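Local coordinates for protein chitinase (Chromobacterium violaceum, PDB 4TXG) that probably binds chitin and hydrolyses its glycosidic bonds as a family 18 glycoside hydrolase, at residues Gly467-Leu478 with Trp567-Leu577; Pro704-Leu715 with Val753-Leu761. All blocks are in the same frame, centred on the assembly; numbering follows the deposited sequence.

In the fold
Both contacts lie toward the periphery of the chain, 44 Å apart between centres, and their nearest atoms are about 20 Å apart. Each fixes a short outermost strand of a four-stranded antiparallel sheet and the loop that follows it. Contact 1 belongs to a sheet in the segment between two strands of the catalytic barrel; contact 2 belongs to the Chitinase C region. Each is partly buried, but the chemistry differs. In contact 1, aromatic rings flank a tight turn and backbone carbonyls accept all four bonds across it, whereas in contact 2 a serine hydroxyl accepts one of four. There a carboxylate gathers N-H groups of the loop, while waters and a cesium ion lie at its outer margin.

Contact 1: residues Gly467-Leu478 with Trp567-Leu577; sequences GWKNVSGGSNGL and WLWNAGKKVFL
The carbonyl of Asn476 receives the indole N-H of Trp567, with NE1 2.9 Å from O. The bond is bent, 142° at the hydrogen, and the oxygen lies somewhat out of the indole plane. The same oxygen sits at the rim of the Phe576 ring, 3.7 Å from CD2, and is flanked by Trp569 as well, though Trp567 alone of the three rings donates to it. Asn476 and Gly477 are the central residues of a type I' turn running from Ser475 to Leu478, and Asn-Gly suits the positive phi angles it needs. The turn rests on Trp569: Asn476 CA stands 3.7 Å above the centroid of the five-membered ring, and Gly477 CA covers the six-membered ring on the same face. Having no side chain, Gly477 lets the indole come this close. Trp569 reaches the turn with CG anti to the backbone N (chi1 173°), and the isopropyl group of Val471 meets its edge, CB 3.8 Å from CZ3.

The contact completes a four-stranded antiparallel sheet inserted between the last two strands of the barrel, consistent with the insertion domain of many family 18 chitinases. Trp468 and Phe576 form a hydrogen-bonded antiparallel pair, with Trp468 N 3.0 Å from Phe576 O and a reciprocal bond back. The two side chains point the same way, and their rings meet obliquely, planes at 66°, while the Trp468 indole N-H goes to the carbonyl of Asn404. On the other face, Gly467 makes room for Leu577, whose CD2 lies 3.7 Å from Gly467 CA. Beyond the strand, Val471 N bonds almost straight to a lone pair of Lys574 O, 3.0 Å away. At the outer end, a water donates to Asn470 OD1 and Lys573 O; Asn470 ND2 bonds to Asp496, which also forms a salt bridge with Lys469.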
loop_
_atom_site.group_PDB
_atom_site.type_symbol
_atom_site.label_atom_id
_atom_site.label_comp_id
_atom_site.label_asym_id
_atom_site.label_seq_id
_atom_site.Cartn_x
_atom_site.Cartn_y
_atom_site.Cartn_z
ATOM N N GLY A 467 0.328 16.909 -11.852
ATOM C CA GLY A 467 1.036 17.847 -12.701
ATOM C C GLY A 467 1.145 19.253 -12.145
ATOM O O GLY A 467 0.355 19.655 -11.287
ATOM N N TRP A 468 2.129 19.981 -12.669
ATOM C CA TRP A 468 2.455 21.355 -12.283
ATOM C C TRP A 468 2.424 22.273 -13.505
ATOM O O TRP A 468 2.642 21.819 -14.625
ATOM C CB TRP A 468 3.857 21.450 -11.676
ATOM C CG TRP A 468 4.164 20.653 -10.438
ATOM C CD1 TRP A 468 4.302 21.144 -9.170
ATOM C CD2 TRP A 468 4.447 19.244 -10.355
ATOM N NE1 TRP A 468 4.631 20.127 -8.298
ATOM C CE2 TRP A 468 4.723 18.952 -9.000
ATOM C CE3 TRP A 468 4.479 18.199 -11.290
ATOM C CZ2 TRP A 468 5.028 17.667 -8.556
ATOM C CZ3 TRP A 468 4.779 16.917 -10.848
ATOM C CH2 TRP A 468 5.041 16.659 -9.489
ATOM N N LYS A 469 2.193 23.566 -13.276
ATOM C CA LYS A 469 2.362 24.573 -14.321
ATOM C C LYS A 469 3.456 25.527 -13.879
ATOM O O LYS A 469 3.889 25.471 -12.725
ATOM C CB LYS A 469 1.052 25.323 -14.599
ATOM C CG LYS A 469 0.493 26.134 -13.434
ATOM C CD LYS A 469 -0.812 26.814 -13.859
ATOM C CE LYS A 469 -1.580 27.406 -12.681
ATOM N NZ LYS A 469 -1.038 28.730 -12.281
ATOM N N ASN A 470 3.902 26.382 -14.799
ATOM C CA ASN A 470 4.938 27.367 -14.512
ATOM C C ASN A 470 6.173 26.723 -13.895
ATOM O O ASN A 470 6.714 27.214 -12.893
ATOM C CB ASN A 470 4.391 28.458 -13.595
ATOM C CG ASN A 470 3.213 29.168 -14.201
ATOM O OD1 ASN A 470 3.189 29.415 -15.405
ATOM N ND2 ASN A 470 2.214 29.475 -13.385
ATOM N N VAL A 471 6.589 25.605 -14.488
ATOM C CA VAL A 471 7.768 24.865 -14.040
ATOM C C VAL A 471 9.062 25.519 -14.528
ATOM O O VAL A 471 9.193 25.830 -15.711
ATOM C CB VAL A 471 7.740 23.410 -14.554
ATOM C CG1 VAL A 471 9.040 22.684 -14.196
ATOM C CG2 VAL A 471 6.519 22.662 -14.012
ATOM N N SER A 472 10.017 25.722 -13.625
ATOM C CA SER A 472 11.330 26.232 -14.032
ATOM C C SER A 472 12.430 25.248 -13.642
ATOM O O SER A 472 12.226 24.384 -12.797
ATOM C CB SER A 472 11.599 27.606 -13.415
ATOM O OG SER A 472 11.498 27.571 -12.005
ATOM N N GLY A 473 13.598 25.372 -14.267
ATOM C CA GLY A 473 14.675 24.437 -13.998
ATOM C C GLY A 473 14.376 23.057 -14.558
ATOM O O GLY A 473 13.456 22.889 -15.356
ATOM N N GLY A 474 15.156 22.069 -14.142
ATOM C CA GLY A 474 14.993 20.717 -14.638
ATOM C C GLY A 474 15.361 20.522 -16.100
ATOM O O GLY A 474 16.004 21.372 -16.721
ATOM N N SER A 475 14.945 19.381 -16.642
ATOM C CA SER A 475 15.190 19.029 -18.037
ATOM C C SER A 475 13.887 18.507 -18.638
ATOM O O SER A 475 13.409 17.440 -18.258
ATOM C CB SER A 475 16.300 17.983 -18.142
ATOM O OG SER A 475 16.618 17.710 -19.497
ATOM N N ASN A 476 13.309 19.268 -19.567
ATOM C CA ASN A 476 11.916 19.057 -19.960
ATOM C C ASN A 476 11.020 18.943 -18.720
ATOM O O ASN A 476 10.121 18.102 -18.655
ATOM C CB ASN A 476 11.773 17.816 -20.856
ATOM C CG ASN A 476 12.255 18.066 -22.278
ATOM O OD1 ASN A 476 12.444 19.208 -22.687
ATOM N ND2 ASN A 476 12.435 16.999 -23.044
ATOM N N GLY A 477 11.280 19.804 -17.737
ATOM C CA GLY A 477 10.499 19.845 -16.511
ATOM C C GLY A 477 10.933 18.883 -15.416
ATOM O O GLY A 477 10.632 19.101 -14.237
ATOM N N LEU A 478 11.622 17.811 -15.790
ATOM C CA LEU A 478 11.984 16.772 -14.823
ATOM C C LEU A 478 12.970 17.294 -13.786
ATOM O O LEU A 478 14.029 17.800 -14.138
ATOM C CB LEU A 478 12.583 15.552 -15.529
ATOM C CG LEU A 478 12.982 14.394 -14.609
ATOM C CD1 LEU A 478 11.735 13.735 -14.010
ATOM C CD2 LEU A 478 13.811 13.371 -15.379
ATOM N N TRP A 567 6.236 11.142 -19.089
ATOM C CA TRP A 567 5.527 12.362 -18.771
ATOM C C TRP A 567 5.264 13.176 -20.014
ATOM O O TRP A 567 5.805 12.905 -21.090
ATOM C CB TRP A 567 6.291 13.210 -17.754
ATOM C CG TRP A 567 7.584 13.855 -18.213
ATOM C CD1 TRP A 567 7.758 15.142 -18.649
ATOM C CD2 TRP A 567 8.889 13.259 -18.205
ATOM N NE1 TRP A 567 9.088 15.375 -18.925
ATOM C CE2 TRP A 567 9.807 14.233 -18.644
ATOM C CE3 TRP A 567 9.372 11.986 -17.867
ATOM C CZ2 TRP A 567 11.172 13.982 -18.773
ATOM C CZ3 TRP A 567 10.732 11.732 -17.989
ATOM C CH2 TRP A 567 11.616 12.725 -18.435
ATOM N N LEU A 568 4.405 14.168 -19.843
ATOM C CA LEU A 568 4.163 15.146 -20.886
ATOM C C LEU A 568 4.794 16.458 -20.476
ATOM O O LEU A 568 4.607 16.911 -19.349
ATOM C CB LEU A 568 2.666 15.332 -21.111
ATOM C CG LEU A 568 1.903 14.091 -21.550
ATOM C CD1 LEU A 568 0.425 14.422 -21.629
ATOM C CD2 LEU A 568 2.439 13.614 -22.899
ATOM N N TRP A 569 5.534 17.061 -21.394
ATOM C CA TRP A 569 6.090 18.386 -21.171
ATOM C C TRP A 569 5.541 19.329 -22.220
ATOM O O TRP A 569 5.720 19.113 -23.420
ATOM C CB TRP A 569 7.621 18.343 -21.209
ATOM C CG TRP A 569 8.294 19.678 -21.143
ATOM C CD1 TRP A 569 9.068 20.262 -22.119
ATOM C CD2 TRP A 569 8.267 20.603 -20.049
ATOM N NE1 TRP A 569 9.527 21.489 -21.689
ATOM C CE2 TRP A 569 9.049 21.721 -20.415
ATOM C CE3 TRP A 569 7.662 20.593 -18.783
ATOM C CZ2 TRP A 569 9.234 22.824 -19.577
ATOM C CZ3 TRP A 569 7.846 21.687 -17.946
ATOM C CH2 TRP A 569 8.630 22.784 -18.345
ATOM N N ASN A 570 4.848 20.363 -21.757
ATOM C CA ASN A 570 4.357 21.420 -22.627
ATOM C C ASN A 570 5.222 22.656 -22.425
ATOM O O ASN A 570 5.031 23.406 -21.471
ATOM C CB ASN A 570 2.882 21.715 -22.334
ATOM C CG ASN A 570 2.253 22.645 -23.352
ATOM O OD1 ASN A 570 2.847 23.645 -23.757
ATOM N ND2 ASN A 570 1.032 22.320 -23.771
ATOM N N ALA A 571 6.189 22.852 -23.317
ATOM C CA ALA A 571 7.170 23.925 -23.164
ATOM C C ALA A 571 6.526 25.302 -23.210
ATOM O O ALA A 571 6.986 26.234 -22.547
ATOM C CB ALA A 571 8.239 23.814 -24.241
ATOM N N GLY A 572 5.468 25.432 -24.004
ATOM C CA GLY A 572 4.767 26.698 -24.124
ATOM C C GLY A 572 4.108 27.126 -22.823
ATOM O O GLY A 572 4.133 28.304 -22.472
ATOM N N LYS A 573 3.522 26.170 -22.106
ATOM C CA LYS A 573 2.842 26.459 -20.844
ATOM C C LYS A 573 3.735 26.201 -19.634
ATOM O O LYS A 573 3.366 26.522 -18.496
ATOM C CB LYS A 573 1.572 25.614 -20.709
ATOM C CG LYS A 573 0.582 25.745 -21.850
ATOM C CD LYS A 573 -0.604 24.804 -21.647
ATOM C CE LYS A 573 -1.532 25.292 -20.542
ATOM N NZ LYS A 573 -2.742 24.412 -20.411
ATOM N N LYS A 574 4.904 25.618 -19.889
ATOM C CA LYS A 574 5.780 25.101 -18.843
ATOM C C LYS A 574 5.004 24.152 -17.931
ATOM O O LYS A 574 5.091 24.236 -16.706
ATOM C CB LYS A 574 6.412 26.245 -18.044
ATOM C CG LYS A 574 7.333 27.154 -18.875
ATOM C CD LYS A 574 8.612 26.418 -19.269
ATOM C CE LYS A 574 9.642 27.352 -19.890
ATOM N NZ LYS A 574 9.247 27.719 -21.273
ATOM N N VAL A 575 4.243 23.249 -18.547
ATOM C CA VAL A 575 3.431 22.275 -17.814
ATOM C C VAL A 575 4.052 20.877 -17.895
ATOM O O VAL A 575 4.394 20.399 -18.972
ATOM C CB VAL A 575 1.973 22.225 -18.346
ATOM C CG1 VAL A 575 1.241 20.948 -17.855
ATOM C CG2 VAL A 575 1.214 23.471 -17.930
ATOM N N PHE A 576 4.217 20.257 -16.729
ATOM C CA PHE A 576 4.733 18.896 -16.581
ATOM C C PHE A 576 3.607 18.026 -16.044
ATOM O O PHE A 576 3.102 18.290 -14.952
ATOM C CB PHE A 576 5.934 18.892 -15.614
ATOM C CG PHE A 576 6.535 17.526 -15.338
ATOM C CD1 PHE A 576 5.929 16.630 -14.462
ATOM C CD2 PHE A 576 7.761 17.180 -15.893
ATOM C CE1 PHE A 576 6.512 15.392 -14.192
ATOM C CE2 PHE A 576 8.350 15.947 -15.610
ATOM C CZ PHE A 576 7.722 15.059 -14.773
ATOM N N LEU A 577 3.211 16.998 -16.792
ATOM C CA LEU A 577 2.202 16.057 -16.308
ATOM C C LEU A 577 2.821 14.680 -16.192
ATOM O O LEU A 577 3.249 14.115 -17.191
ATOM C CB LEU A 577 0.987 16.005 -17.247
ATOM C CG LEU A 577 0.185 17.298 -17.392
ATOM C CD1 LEU A 577 -0.880 17.143 -18.463
ATOM C CD2 LEU A 577 -0.449 17.664 -16.065
HETATM O O HOH W 1 1.350 27.921 -17.462
#

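Contact 2: residues Pro704-Leu715 with Val753-Leu761. With CS (cesium ion), chain B.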
loop_
_atom_site.group_PDB
_atom_site.type_symbol
_atom_site.label_atom_id
_atom_site.label_comp_id
_atom_site.label_asym_id
_atom_site.label_seq_id
_atom_site.Cartn_x
_atom_site.Cartn_y
_atom_site.Cartn_z
ATOM N N PRO A 704 20.541 1.080 4.578
ATOM C CA PRO A 704 21.933 0.876 4.165
ATOM C C PRO A 704 22.602 -0.199 5.007
ATOM O O PRO A 704 22.226 -0.406 6.157
ATOM C CB PRO A 704 22.583 2.242 4.410
ATOM C CG PRO A 704 21.466 3.211 4.443
ATOM C CD PRO A 704 20.261 2.481 4.939
ATOM N N ALA A 705 23.596 -0.870 4.444
ATOM C CA ALA A 705 24.184 -2.023 5.119
ATOM C C ALA A 705 25.236 -1.610 6.147
ATOM O O ALA A 705 26.282 -2.246 6.268
ATOM C CB ALA A 705 24.794 -2.976 4.088
ATOM N N ASN A 706 24.954 -0.546 6.893
ATOM C CA ASN A 706 25.869 -0.086 7.929
ATOM C C ASN A 706 25.235 -0.128 9.321
ATOM O O ASN A 706 25.685 0.562 10.246
ATOM C CB ASN A 706 26.359 1.326 7.614
ATOM C CG ASN A 706 25.221 2.321 7.437
ATOM O OD1 ASN A 706 24.060 2.004 7.672
ATOM N ND2 ASN A 706 25.563 3.531 7.021
ATOM N N ILE A 707 24.205 -0.950 9.465
ATOM C CA ILE A 707 23.532 -1.123 10.745
ATOM C C ILE A 707 24.539 -1.547 11.821
ATOM O O ILE A 707 25.451 -2.330 11.564
ATOM C CB ILE A 707 22.391 -2.152 10.623
ATOM C CG1 ILE A 707 21.693 -2.378 11.965
ATOM C CG2 ILE A 707 22.914 -3.459 10.060
ATOM C CD1 ILE A 707 20.314 -3.021 11.817
ATOM N N ALA A 708 24.402 -0.986 13.013
ATOM C CA ALA A 708 25.357 -1.245 14.080
ATOM C C ALA A 708 24.642 -1.218 15.421
ATOM O O ALA A 708 23.441 -0.937 15.478
ATOM C CB ALA A 708 26.478 -0.224 14.046
ATOM N N ASP A 709 25.351 -1.518 16.503
ATOM C CA ASP A 709 24.734 -1.343 17.811
ATOM C C ASP A 709 25.517 -0.314 18.619
ATOM O O ASP A 709 26.688 -0.044 18.332
ATOM C CB ASP A 709 24.613 -2.682 18.564
ATOM C CG ASP A 709 25.929 -3.161 19.152
ATOM O OD1 ASP A 709 26.687 -3.844 18.438
ATOM O OD2 ASP A 709 26.190 -2.884 20.345
ATOM N N GLN A 710 24.851 0.281 19.604
ATOM C CA GLN A 710 25.442 1.332 20.430
ATOM C C GLN A 710 25.811 0.832 21.816
ATOM O O GLN A 710 26.076 1.632 22.715
ATOM C CB GLN A 710 24.477 2.507 20.583
ATOM C CG GLN A 710 24.309 3.368 19.364
ATOM C CD GLN A 710 23.176 4.365 19.531
ATOM O OE1 GLN A 710 22.140 4.054 20.123
ATOM N NE2 GLN A 710 23.361 5.568 18.993
ATOM N N SER A 711 25.822 -0.482 21.998
ATOM C CA SER A 711 26.001 -1.050 23.326
ATOM C C SER A 711 27.315 -1.808 23.455
ATOM O O SER A 711 27.568 -2.453 24.473
ATOM C CB SER A 711 24.826 -1.971 23.665
ATOM O OG SER A 711 23.594 -1.274 23.581
ATOM N N GLY A 712 28.151 -1.722 22.422
ATOM C CA GLY A 712 29.450 -2.370 22.431
ATOM C C GLY A 712 29.424 -3.857 22.110
ATOM O O GLY A 712 30.414 -4.549 22.342
ATOM N N PHE A 713 28.299 -4.338 21.577
ATOM C CA PHE A 713 28.121 -5.754 21.210
ATOM C C PHE A 713 28.836 -6.149 19.904
ATOM O O PHE A 713 29.110 -7.325 19.670
ATOM C CB PHE A 713 26.629 -6.088 21.049
ATOM C CG PHE A 713 25.883 -6.284 22.341
ATOM C CD1 PHE A 713 25.667 -5.220 23.206
ATOM C CD2 PHE A 713 25.342 -7.527 22.663
ATOM C CE1 PHE A 713 24.965 -5.397 24.395
ATOM C CE2 PHE A 713 24.638 -7.715 23.854
ATOM C CZ PHE A 713 24.451 -6.647 24.718
ATOM N N GLY A 714 29.093 -5.179 19.032
ATOM C CA GLY A 714 29.732 -5.478 17.760
ATOM C C GLY A 714 28.818 -6.038 16.676
ATOM O O GLY A 714 29.279 -6.730 15.768
ATOM N N LEU A 715 27.524 -5.739 16.770
ATOM C CA LEU A 715 26.565 -6.086 15.718
ATOM C C LEU A 715 27.048 -5.584 14.363
ATOM O O LEU A 715 27.485 -4.440 14.245
ATOM C CB LEU A 715 25.189 -5.492 16.042
ATOM C CG LEU A 715 24.020 -5.730 15.079
ATOM C CD1 LEU A 715 22.715 -5.784 15.864
ATOM C CD2 LEU A 715 23.932 -4.662 13.999
ATOM N N VAL A 753 18.004 -9.958 27.337
ATOM C CA VAL A 753 19.089 -8.998 27.216
ATOM C C VAL A 753 18.671 -7.972 26.167
ATOM O O VAL A 753 17.950 -8.302 25.235
ATOM C CB VAL A 753 20.430 -9.675 26.837
ATOM C CG1 VAL A 753 20.359 -10.317 25.464
ATOM C CG2 VAL A 753 21.580 -8.679 26.921
ATOM N N THR A 754 19.085 -6.722 26.340
ATOM C CA THR A 754 18.747 -5.687 25.370
ATOM C C THR A 754 19.995 -4.997 24.843
ATOM O O THR A 754 21.021 -4.918 25.528
ATOM C CB THR A 754 17.832 -4.620 25.972
ATOM O OG1 THR A 754 18.509 -3.996 27.072
ATOM C CG2 THR A 754 16.529 -5.230 26.462
ATOM N N LEU A 755 19.902 -4.494 23.619
ATOM C CA LEU A 755 20.965 -3.679 23.053
ATOM C C LEU A 755 20.359 -2.617 22.157
ATOM O O LEU A 755 19.328 -2.843 21.524
ATOM C CB LEU A 755 21.965 -4.525 22.265
ATOM C CG LEU A 755 21.426 -5.470 21.195
ATOM C CD1 LEU A 755 22.440 -5.594 20.067
ATOM C CD2 LEU A 755 21.132 -6.835 21.792
ATOM N N ASP A 756 21.001 -1.458 22.114
ATOM C CA ASP A 756 20.547 -0.384 21.252
ATOM C C ASP A 756 21.163 -0.558 19.877
ATOM O O ASP A 756 22.366 -0.751 19.756
ATOM C CB ASP A 756 20.915 0.971 21.843
ATOM C CG ASP A 756 20.285 1.195 23.205
ATOM O OD1 ASP A 756 19.047 1.063 23.313
ATOM O OD2 ASP A 756 21.031 1.492 24.162
ATOM N N VAL A 757 20.336 -0.513 18.841
ATOM C CA VAL A 757 20.853 -0.637 17.482
ATOM C C VAL A 757 20.639 0.679 16.773
ATOM O O VAL A 757 19.868 1.510 17.240
ATOM C CB VAL A 757 20.182 -1.776 16.710
ATOM C CG1 VAL A 757 20.347 -3.084 17.480
ATOM C CG2 VAL A 757 18.709 -1.488 16.476
ATOM N N VAL A 758 21.341 0.895 15.668
ATOM C CA VAL A 758 21.149 2.120 14.894
ATOM C C VAL A 758 21.175 1.784 13.418
ATOM O O VAL A 758 22.062 1.060 12.958
ATOM C CB VAL A 758 22.233 3.183 15.176
ATOM C CG1 VAL A 758 22.028 4.407 14.297
ATOM C CG2 VAL A 758 22.190 3.603 16.596
ATOM N N TYR A 759 20.188 2.281 12.682
ATOM C CA TYR A 759 20.198 2.193 11.223
ATOM C C TYR A 759 19.554 3.464 10.655
ATOM O O TYR A 759 19.007 4.271 11.410
ATOM C CB TYR A 759 19.493 0.926 10.731
ATOM C CG TYR A 759 18.111 0.695 11.304
ATOM C CD1 TYR A 759 17.933 0.052 12.527
ATOM C CD2 TYR A 759 16.981 1.090 10.605
ATOM C CE1 TYR A 759 16.660 -0.164 13.052
ATOM C CE2 TYR A 759 15.713 0.879 11.119
ATOM C CZ TYR A 759 15.560 0.254 12.344
ATOM O OH TYR A 759 14.295 0.041 12.842
ATOM N N TYR A 760 19.623 3.654 9.339
ATOM C CA TYR A 760 19.424 4.998 8.795
ATOM C C TYR A 760 18.210 5.221 7.906
ATOM O O TYR A 760 17.839 6.372 7.666
ATOM C CB TYR A 760 20.688 5.426 8.050
ATOM C CG TYR A 760 21.778 5.702 9.042
ATOM C CD1 TYR A 760 21.802 6.904 9.740
ATOM C CD2 TYR A 760 22.733 4.741 9.344
ATOM C CE1 TYR A 760 22.771 7.161 10.679
ATOM C CE2 TYR A 760 23.713 4.994 10.294
ATOM C CZ TYR A 760 23.722 6.207 10.952
ATOM O OH TYR A 760 24.688 6.484 11.891
ATOM N N LEU A 761 17.586 4.148 7.430
ATOM C CA LEU A 761 16.291 4.257 6.761
ATOM C C LEU A 761 15.354 3.196 7.330
ATOM O O LEU A 761 15.817 2.189 7.880
ATOM C CB LEU A 761 16.427 4.109 5.242
ATOM C CG LEU A 761 16.986 5.336 4.499
ATOM C CD1 LEU A 761 17.356 4.984 3.055
ATOM C CD2 LEU A 761 15.991 6.485 4.529
HETATM CS CS CS B . 28.752 -4.802 26.016
HETATM O O HOH W 2 21.384 1.586 8.041
HETATM O O HOH W 3 24.663 2.205 12.141
HETATM O O HOH W 4 31.019 -6.253 24.267
HETATM O O HOH W 5 28.080 -6.611 28.169
#
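Leu755 lays its CB over one face of the Phe713 ring, 3.9 Å from the centroid, as part of the tightly packed face of the contact. Leu715 CD1 touches Val757 CG1 at 3.9 Å, and Ile707 extends its CD1 alongside Tyr759. Branched and aromatic side chains suit this face because Ile707, Phe713 and Leu715 also touch strand 734-740 of a second sheet; the two sheets pack as a beta sandwich. Asp709 is tightly held here too: OD2 accepts from Ser711 N in an Asx turn and, through its syn lone pair, from Phe713 N at 2.8 Å, while OD1 takes Leu715 N at 2.7 Å.

Strand 708-709 is the sheet's short outer strand. Ala708 and Val758 form a hydrogen-bonded antiparallel pair, Val758 N lying 2.8 Å from Ala708 O. Gln710 N then reaches Asp756 O at 2.7 Å, after which the serine hydroxyl takes over: Asp756 N donates to Ser711 OG, 3.0 Å away and nearly straight at 169°. With OG anti to its own carbonyl carbon (chi1 -57°), Ser711 lets a side chain stand in for a strand carbonyl.

The side of Asn706 and exposed Gln710 is looser. Water bridges Asn706 OD1 to Tyr760 N, another joins Asn706 O to Val758 O, and Asn706 ND2 donates to the carbonyl of Gln432. Ser711 O binds a cesium ion, which also holds two waters. Three N-H groups converging on the Asp709 carboxylate would favour its ionised form and fix the loop's course, turning Leu715 to the interior while Phe713 covers Leu755 at its margin.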